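Local coordinates for ribosomal-protein-S5-alanine N-acetyltransferase (Vibrio fischeri, PDB 3IGR) that probably transfers an acetyl group from acetyl-CoA to the N-terminal alanine of ribosomal protein uS5, as a member of the GNAT acetyltransferase family, at residues V72-Y86 / V99-M113. Sequence-based numbering, arbitrary orientation.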
ATOM      1  N   VAL A  72      -9.095 -16.035   8.046  1.00 12.28           N
ATOM      2  CA  VAL A  72      -9.749 -15.090   7.163  1.00 12.46           C
ATOM      3  C   VAL A  72     -11.020 -15.784   6.643  1.00 12.64           C
ATOM      4  O   VAL A  72     -10.952 -16.881   6.080  1.00 12.97           O
ATOM      5  CB  VAL A  72      -8.868 -14.690   5.973  1.00 12.20           C
ATOM      6  CG1 VAL A  72      -9.617 -13.663   5.108  1.00 11.32           C
ATOM      7  CG2 VAL A  72      -7.516 -14.147   6.435  1.00 11.73           C
ATOM      8  N   VAL A  73     -12.167 -15.151   6.856  1.00 12.65           N
ATOM      9  CA  VAL A  73     -13.443 -15.747   6.488  1.00 12.77           C
ATOM     10  C   VAL A  73     -14.066 -14.979   5.340  1.00 12.89           C
ATOM     11  O   VAL A  73     -14.143 -13.751   5.385  1.00 12.74           O
ATOM     12  CB  VAL A  73     -14.431 -15.762   7.680  1.00 12.67           C
ATOM     13  CG1 VAL A  73     -15.844 -16.262   7.233  1.00 11.57           C
ATOM     14  CG2 VAL A  73     -13.882 -16.621   8.801  1.00 12.40           C
ATOM     15  N   ASP A  74     -14.498 -15.707   4.308  1.00 12.70           N
ATOM     16  CA  ASP A  74     -15.387 -15.142   3.305  1.00 12.47           C
ATOM     17  C   ASP A  74     -16.801 -15.215   3.885  1.00 12.63           C
ATOM     18  O   ASP A  74     -17.378 -16.293   4.023  1.00 12.74           O
ATOM     19  CB  ASP A  74     -15.297 -15.928   1.995  1.00 12.69           C
ATOM     20  CG  ASP A  74     -16.040 -15.258   0.841  1.00 12.02           C
ATOM     21  OD1 ASP A  74     -16.967 -14.455   1.065  1.00 11.99           O
ATOM     22  OD2 ASP A  74     -15.686 -15.548  -0.314  1.00 11.80           O
ATOM     23  N   LYS A  75     -17.338 -14.064   4.255  1.00 12.70           N
ATOM     24  CA  LYS A  75     -18.666 -13.997   4.860  1.00 13.19           C
ATOM     25  C   LYS A  75     -19.769 -14.385   3.876  1.00 13.05           C
ATOM     26  O   LYS A  75     -20.792 -14.923   4.279  1.00 13.26           O
ATOM     27  CB  LYS A  75     -18.921 -12.604   5.438  1.00 12.87           C
ATOM     28  CG  LYS A  75     -18.119 -12.317   6.709  1.00 13.32           C
ATOM     29  CD  LYS A  75     -17.805 -10.822   6.856  1.00 14.79           C
ATOM     30  CE  LYS A  75     -19.020  -9.973   7.175  1.00 15.16           C
ATOM     31  NZ  LYS A  75     -18.625  -8.548   7.398  1.00 14.94           N
ATOM     32  N   ASN A  76     -19.552 -14.108   2.595  1.00 13.05           N
ATOM     33  CA  ASN A  76     -20.508 -14.470   1.550  1.00 13.37           C
ATOM     34  C   ASN A  76     -20.656 -15.984   1.370  1.00 13.16           C
ATOM     35  O   ASN A  76     -21.749 -16.484   1.101  1.00 12.63           O
ATOM     36  CB  ASN A  76     -20.116 -13.814   0.226  1.00 13.57           C
ATOM     37  CG  ASN A  76     -20.458 -12.336   0.179  1.00 14.33           C
ATOM     38  OD1 ASN A  76     -20.929 -11.754   1.155  1.00 15.64           O
ATOM     39  ND2 ASN A  76     -20.231 -11.724  -0.973  1.00 15.77           N
ATOM     40  N   GLU A  77     -19.556 -16.712   1.525  1.00 13.08           N
ATOM     41  CA  GLU A  77     -19.586 -18.157   1.323  1.00 13.13           C
ATOM     42  C   GLU A  77     -19.456 -18.948   2.619  1.00 13.02           C
ATOM     43  O   GLU A  77     -19.530 -20.174   2.603  1.00 12.86           O
ATOM     44  CB  GLU A  77     -18.539 -18.574   0.289  1.00 13.15           C
ATOM     45  CG  GLU A  77     -18.613 -17.703  -0.970  1.00 14.19           C
ATOM     46  CD  GLU A  77     -18.016 -18.338  -2.206  1.00 14.38           C
ATOM     47  OE1 GLU A  77     -17.211 -19.277  -2.085  1.00 15.56           O
ATOM     48  OE2 GLU A  77     -18.355 -17.884  -3.317  1.00 16.40           O
ATOM     49  N   HIS A  78     -19.287 -18.241   3.738  1.00 12.87           N
ATOM     50  CA  HIS A  78     -19.136 -18.864   5.057  1.00 13.14           C
ATOM     51  C   HIS A  78     -18.014 -19.913   5.089  1.00 13.26           C
ATOM     52  O   HIS A  78     -18.177 -20.999   5.635  1.00 13.12           O
ATOM     53  CB  HIS A  78     -20.463 -19.469   5.541  1.00 13.27           C
ATOM     54  CG  HIS A  78     -21.608 -18.504   5.533  1.00 14.00           C
ATOM     55  ND1 HIS A  78     -21.634 -17.372   6.322  1.00 14.89           N
ATOM     56  CD2 HIS A  78     -22.770 -18.505   4.835  1.00 14.28           C
ATOM     57  CE1 HIS A  78     -22.760 -16.715   6.106  1.00 14.59           C
ATOM     58  NE2 HIS A  78     -23.467 -17.382   5.210  1.00 14.57           N
ATOM     59  N   LYS A  79     -16.874 -19.573   4.497  1.00 13.16           N
ATOM     60  CA  LYS A  79     -15.757 -20.497   4.418  1.00 13.47           C
ATOM     61  C   LYS A  79     -14.498 -19.784   4.859  1.00 13.15           C
ATOM     62  O   LYS A  79     -14.344 -18.596   4.612  1.00 13.33           O
ATOM     63  CB  LYS A  79     -15.601 -21.030   2.985  1.00 13.66           C
ATOM     64  N   ILE A  80     -13.605 -20.509   5.525  1.00 12.73           N
ATOM     65  CA  ILE A  80     -12.263 -19.998   5.812  1.00 11.95           C
ATOM     66  C   ILE A  80     -11.460 -20.058   4.520  1.00 11.78           C
ATOM     67  O   ILE A  80     -11.469 -21.087   3.831  1.00 11.69           O
ATOM     68  CB  ILE A  80     -11.574 -20.826   6.931  1.00 11.70           C
ATOM     69  CG1 ILE A  80     -12.202 -20.491   8.288  1.00 11.41           C
ATOM     70  CG2 ILE A  80     -10.047 -20.608   6.945  1.00 10.22           C
ATOM     71  CD1 ILE A  80     -11.863 -21.484   9.403  1.00  9.19           C
ATOM     72  N   ILE A  81     -10.788 -18.956   4.193  1.00 11.34           N
ATOM     73  CA  ILE A  81     -10.026 -18.843   2.946  1.00 11.47           C
ATOM     74  C   ILE A  81      -8.589 -18.386   3.176  1.00 11.45           C
ATOM     75  O   ILE A  81      -7.867 -18.079   2.231  1.00 10.89           O
ATOM     76  CB  ILE A  81     -10.713 -17.883   1.947  1.00 12.18           C
ATOM     77  CG1 ILE A  81     -10.779 -16.470   2.545  1.00 13.35           C
ATOM     78  CG2 ILE A  81     -12.101 -18.434   1.586  1.00 11.56           C
ATOM     79  CD1 ILE A  81     -10.348 -15.355   1.625  1.00 15.86           C
ATOM     80  N   GLY A  82      -8.168 -18.362   4.438  1.00 11.79           N
ATOM     81  CA  GLY A  82      -6.811 -17.920   4.772  1.00 12.03           C
ATOM     82  C   GLY A  82      -6.550 -17.994   6.257  1.00 12.21           C
ATOM     83  O   GLY A  82      -7.482 -18.150   7.050  1.00 12.00           O
ATOM     84  N   THR A  83      -5.269 -17.894   6.623  1.00 11.89           N
ATOM     85  CA  THR A  83      -4.842 -17.946   8.007  1.00 11.97           C
ATOM     86  C   THR A  83      -3.684 -16.969   8.188  1.00 11.91           C
ATOM     87  O   THR A  83      -2.932 -16.701   7.245  1.00 11.57           O
ATOM     88  CB  THR A  83      -4.332 -19.370   8.421  1.00 11.63           C
ATOM     89  OG1 THR A  83      -3.212 -19.714   7.609  1.00 11.86           O
ATOM     90  CG2 THR A  83      -5.419 -20.452   8.281  1.00 10.85           C
ATOM     91  N   VAL A  84      -3.558 -16.424   9.386  1.00 11.80           N
ATOM     92  CA  VAL A  84      -2.379 -15.626   9.750  1.00 12.12           C
ATOM     93  C   VAL A  84      -2.079 -16.063  11.159  1.00 12.39           C
ATOM     94  O   VAL A  84      -2.902 -15.868  12.054  1.00 12.37           O
ATOM     95  CB  VAL A  84      -2.616 -14.080   9.682  1.00 12.32           C
ATOM     96  CG1 VAL A  84      -1.328 -13.320   9.965  1.00 11.57           C
ATOM     97  CG2 VAL A  84      -3.139 -13.653   8.292  1.00 12.88           C
ATOM     98  N   SER A  85      -0.923 -16.692  11.353  1.00 12.51           N
ATOM     99  CA  SER A  85      -0.614 -17.314  12.641  1.00 12.41           C
ATOM    100  C   SER A  85       0.595 -16.650  13.272  1.00 12.18           C
ATOM    101  O   SER A  85       1.663 -16.623  12.673  1.00 12.10           O
ATOM    102  CB  SER A  85      -0.338 -18.800  12.451  1.00 12.06           C
ATOM    103  OG  SER A  85       0.141 -19.365  13.664  1.00 14.27           O
ATOM    104  N   TYR A  86       0.422 -16.118  14.481  1.00 12.50           N
ATOM    105  CA  TYR A  86       1.537 -15.550  15.258  1.00 12.13           C
ATOM    106  C   TYR A  86       1.898 -16.574  16.326  1.00 11.88           C
ATOM    107  O   TYR A  86       1.069 -16.917  17.178  1.00 12.13           O
ATOM    108  CB  TYR A  86       1.165 -14.199  15.874  1.00 11.72           C
ATOM    109  CG  TYR A  86       0.846 -13.182  14.814  1.00 12.73           C
ATOM    110  CD1 TYR A  86       1.851 -12.402  14.250  1.00 11.56           C
ATOM    111  CD2 TYR A  86      -0.460 -13.043  14.318  1.00 12.36           C
ATOM    112  CE1 TYR A  86       1.562 -11.476  13.255  1.00  9.52           C
ATOM    113  CE2 TYR A  86      -0.756 -12.120  13.314  1.00 10.99           C
ATOM    114  CZ  TYR A  86       0.268 -11.347  12.790  1.00  9.87           C
ATOM    115  OH  TYR A  86       0.015 -10.463  11.790  1.00  9.81           O
ATOM    116  N   VAL A  99       5.354 -14.720  12.311  1.00 11.45           N
ATOM    117  CA  VAL A  99       4.124 -14.737  11.537  1.00 11.48           C
ATOM    118  C   VAL A  99       4.267 -15.726  10.378  1.00 11.47           C
ATOM    119  O   VAL A  99       5.290 -15.740   9.660  1.00 11.58           O
ATOM    120  CB  VAL A  99       3.706 -13.315  11.023  1.00 10.80           C
ATOM    121  CG1 VAL A  99       4.753 -12.693  10.085  1.00 10.90           C
ATOM    122  CG2 VAL A  99       2.300 -13.373  10.355  1.00 11.89           C
ATOM    123  N   GLY A 100       3.245 -16.554  10.214  1.00 10.90           N
ATOM    124  CA  GLY A 100       3.122 -17.444   9.041  1.00 12.00           C
ATOM    125  C   GLY A 100       1.704 -17.295   8.510  1.00 11.90           C
ATOM    126  O   GLY A 100       0.769 -17.121   9.294  1.00 13.82           O
ATOM    127  N   TYR A 101       1.524 -17.358   7.201  1.00 11.56           N
ATOM    128  CA  TYR A 101       0.187 -17.118   6.622  1.00 11.56           C
ATOM    129  C   TYR A 101      -0.032 -17.971   5.385  1.00 11.44           C
ATOM    130  O   TYR A 101       0.920 -18.436   4.759  1.00 10.73           O
ATOM    131  CB  TYR A 101      -0.033 -15.633   6.259  1.00 10.96           C
ATOM    132  CG  TYR A 101       1.161 -15.017   5.572  1.00 12.04           C
ATOM    133  CD1 TYR A 101       2.088 -14.292   6.304  1.00 13.37           C
ATOM    134  CD2 TYR A 101       1.382 -15.194   4.196  1.00 13.70           C
ATOM    135  CE1 TYR A 101       3.202 -13.753   5.712  1.00 15.57           C
ATOM    136  CE2 TYR A 101       2.486 -14.653   3.584  1.00 13.49           C
ATOM    137  CZ  TYR A 101       3.395 -13.931   4.352  1.00 13.72           C
ATOM    138  OH  TYR A 101       4.512 -13.384   3.793  1.00 14.76           O
ATOM    139  N   SER A 102      -1.299 -18.145   5.028  1.00 11.31           N
ATOM    140  CA  SER A 102      -1.655 -18.843   3.811  1.00 11.77           C
ATOM    141  C   SER A 102      -2.975 -18.291   3.302  1.00 11.78           C
ATOM    142  O   SER A 102      -3.746 -17.671   4.056  1.00 11.42           O
ATOM    143  CB  SER A 102      -1.762 -20.365   4.057  1.00 12.07           C
ATOM    144  OG  SER A 102      -2.847 -20.665   4.923  1.00 12.80           O
ATOM    145  N   LEU A 103      -3.211 -18.508   2.015  1.00 11.80           N
ATOM    146  CA  LEU A 103      -4.431 -18.088   1.343  1.00 11.69           C
ATOM    147  C   LEU A 103      -4.886 -19.174   0.393  1.00 11.80           C
ATOM    148  O   LEU A 103      -4.063 -19.835  -0.262  1.00 11.88           O
ATOM    149  CB  LEU A 103      -4.193 -16.791   0.570  1.00 11.62           C
ATOM    150  CG  LEU A 103      -5.415 -16.044   0.005  1.00 11.34           C
ATOM    151  CD1 LEU A 103      -6.298 -15.530   1.116  1.00 11.76           C
ATOM    152  CD2 LEU A 103      -4.947 -14.895  -0.859  1.00 10.37           C
ATOM    153  N   ASP A 104      -6.201 -19.366   0.343  1.00 11.74           N
ATOM    154  CA  ASP A 104      -6.838 -20.259  -0.614  1.00 12.11           C
ATOM    155  C   ASP A 104      -6.405 -19.905  -2.035  1.00 12.07           C
ATOM    156  O   ASP A 104      -6.325 -18.733  -2.366  1.00 12.97           O
ATOM    157  CB  ASP A 104      -8.353 -20.151  -0.466  1.00 11.67           C
ATOM    158  CG  ASP A 104      -9.086 -21.195  -1.275  1.00 12.28           C
ATOM    159  OD1 ASP A 104      -9.418 -22.254  -0.703  1.00 12.46           O
ATOM    160  OD2 ASP A 104      -9.298 -20.971  -2.483  1.00 11.09           O
ATOM    161  N   SER A 105      -6.115 -20.909  -2.868  1.00 12.15           N
ATOM    162  CA  SER A 105      -5.569 -20.645  -4.214  1.00 12.34           C
ATOM    163  C   SER A 105      -6.556 -19.966  -5.174  1.00 12.82           C
ATOM    164  O   SER A 105      -6.141 -19.311  -6.128  1.00 13.09           O
ATOM    165  CB  SER A 105      -4.987 -21.919  -4.858  1.00 12.76           C
ATOM    166  OG  SER A 105      -6.014 -22.829  -5.176  1.00 11.66           O
ATOM    167  N   GLU A 106      -7.853 -20.104  -4.921  1.00 12.80           N
ATOM    168  CA  GLU A 106      -8.856 -19.423  -5.755  1.00 13.42           C
ATOM    169  C   GLU A 106      -9.027 -17.940  -5.383  1.00 13.25           C
ATOM    170  O   GLU A 106      -9.685 -17.192  -6.092  1.00 13.43           O
ATOM    171  CB  GLU A 106     -10.189 -20.167  -5.698  1.00 13.32           C
ATOM    172  CG  GLU A 106     -10.104 -21.606  -6.219  1.00 14.80           C
ATOM    173  CD  GLU A 106      -9.827 -21.685  -7.722  1.00 18.62           C
ATOM    174  OE1 GLU A 106     -10.320 -20.818  -8.480  1.00 20.31           O
ATOM    175  OE2 GLU A 106      -9.131 -22.630  -8.160  1.00 20.14           O
ATOM    176  N   TYR A 107      -8.401 -17.526  -4.285  1.00 13.36           N
ATOM    177  CA  TYR A 107      -8.528 -16.164  -3.760  1.00 13.42           C
ATOM    178  C   TYR A 107      -7.280 -15.297  -3.961  1.00 13.78           C
ATOM    179  O   TYR A 107      -7.159 -14.206  -3.386  1.00 13.62           O
ATOM    180  CB  TYR A 107      -8.908 -16.219  -2.281  1.00 13.30           C
ATOM    181  CG  TYR A 107     -10.362 -16.570  -2.076  1.00 13.59           C
ATOM    182  CD1 TYR A 107     -11.308 -15.564  -1.866  1.00 12.28           C
ATOM    183  CD2 TYR A 107     -10.796 -17.903  -2.108  1.00 12.93           C
ATOM    184  CE1 TYR A 107     -12.650 -15.867  -1.683  1.00 12.95           C
ATOM    185  CE2 TYR A 107     -12.148 -18.224  -1.930  1.00 13.39           C
ATOM    186  CZ  TYR A 107     -13.065 -17.188  -1.714  1.00 13.27           C
ATOM    187  OH  TYR A 107     -14.398 -17.464  -1.530  1.00 13.94           O
ATOM    188  N   GLN A 108      -6.377 -15.776  -4.808  1.00 13.71           N
ATOM    189  CA  GLN A 108      -5.126 -15.093  -5.097  1.00 14.09           C
ATOM    190  C   GLN A 108      -5.333 -13.817  -5.905  1.00 14.02           C
ATOM    191  O   GLN A 108      -6.286 -13.711  -6.674  1.00 14.00           O
ATOM    192  CB  GLN A 108      -4.226 -16.026  -5.900  1.00 14.27           C
ATOM    193  CG  GLN A 108      -2.807 -16.074  -5.415  1.00 15.53           C
ATOM    194  CD  GLN A 108      -2.579 -17.230  -4.467  1.00 17.42           C
ATOM    195  OE1 GLN A 108      -2.956 -17.174  -3.297  1.00 19.01           O
ATOM    196  NE2 GLN A 108      -1.956 -18.286  -4.969  1.00 17.28           N
ATOM    197  N   GLY A 109      -4.426 -12.862  -5.735  1.00 14.04           N
ATOM    198  CA  GLY A 109      -4.352 -11.691  -6.612  1.00 14.17           C
ATOM    199  C   GLY A 109      -5.279 -10.542  -6.250  1.00 14.26           C
ATOM    200  O   GLY A 109      -5.425  -9.598  -7.030  1.00 14.40           O
ATOM    201  N   LYS A 110      -5.903 -10.627  -5.075  1.00 13.97           N
ATOM    202  CA  LYS A 110      -6.882  -9.638  -4.632  1.00 13.91           C
ATOM    203  C   LYS A 110      -6.389  -8.821  -3.446  1.00 13.54           C
ATOM    204  O   LYS A 110      -7.152  -8.047  -2.880  1.00 14.05           O
ATOM    205  CB  LYS A 110      -8.205 -10.312  -4.245  1.00 14.17           C
ATOM    206  CG  LYS A 110      -9.177 -10.542  -5.385  1.00 14.39           C
ATOM    207  CD  LYS A 110      -9.110 -11.952  -5.876  1.00 15.93           C
ATOM    208  CE  LYS A 110     -10.387 -12.318  -6.618  1.00 15.06           C
ATOM    209  NZ  LYS A 110     -10.285 -13.669  -7.209  1.00 16.83           N
ATOM    210  N   GLY A 111      -5.128  -9.007  -3.066  1.00 13.05           N
ATOM    211  CA  GLY A 111      -4.544  -8.316  -1.919  1.00 12.14           C
ATOM    212  C   GLY A 111      -5.111  -8.749  -0.571  1.00 11.74           C
ATOM    213  O   GLY A 111      -4.950  -8.046   0.434  1.00 11.73           O
ATOM    214  N   ILE A 112      -5.780  -9.897  -0.533  1.00 10.88           N
ATOM    215  CA  ILE A 112      -6.440 -10.314   0.704  1.00 10.70           C
ATOM    216  C   ILE A 112      -5.377 -10.620   1.766  1.00 10.87           C
ATOM    217  O   ILE A 112      -5.552 -10.285   2.933  1.00 11.37           O
ATOM    218  CB  ILE A 112      -7.391 -11.517   0.487  1.00  9.83           C
ATOM    219  CG1 ILE A 112      -8.578 -11.109  -0.410  1.00  9.68           C
ATOM    220  CG2 ILE A 112      -7.899 -12.081   1.812  1.00  9.36           C
ATOM    221  CD1 ILE A 112      -9.242 -12.267  -1.082  1.00  4.54           C
HETATM  222  N   MSE A 113      -4.275 -11.243   1.351  1.00 10.93           N
HETATM  223  CA  MSE A 113      -3.248 -11.652   2.286  1.00 11.08           C
HETATM  224  C   MSE A 113      -2.568 -10.426   2.901  1.00 11.28           C
HETATM  225  O   MSE A 113      -2.354 -10.366   4.112  1.00 11.43           O
HETATM  226  CB  MSE A 113      -2.226 -12.551   1.595  1.00 11.35           C
HETATM  227  CG  MSE A 113      -1.324 -13.296   2.563  1.00 13.03           C
HETATM  228 SE   MSE A 113      -2.164 -14.917   3.283  1.00 18.07          SE
HETATM  229  CE  MSE A 113      -3.444 -14.184   4.588  1.00 12.00           C
TER
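Ile81 lies against one face of the Tyr107 ring: CG2 sits 3.8 Å from the ring centroid in a CH-pi contact, while CD1 lies over Tyr107 CD1, above the opposite rim of the same face. Both branches touch it because CG1 is wedged between backbone N and carbonyl carbon (chi1 62°). The phenol donates a hydrogen bond: Tyr107 OH lies 2.6 Å from Asp74 OD2, which accepts through its anti lone pair, the carboxylate turned 87° to the ring. Behind lies the antiparallel hairpin of strands 79-90 and 96-103, in the central GNAT sheet. Thr83 and Ser102 form a hydrogen-bonded pair whose hydroxyls also meet, OG1 to OG 2.9 Å, and Ser102 OG bonds to Tyr26 of helix 20-29. The tight, apolar part lies on the face of Val84 and Val99: Val99 CG2 is 3.6 Å from Val84 CG1 and 3.5 Å from Tyr86 CE1, and selenomethionine Met113 brings CE to Val84 CG2, tying helix 112-126 to the sheet. By contrast, Glu77 in the exposed 75-78 turn is loose, OE1 only approaching Tyr107 OH at 3.4 Å. The short phenol bond probably stabilises Asp74's negative charge, so a polar anchor fixes the ring that Ile81 packs on.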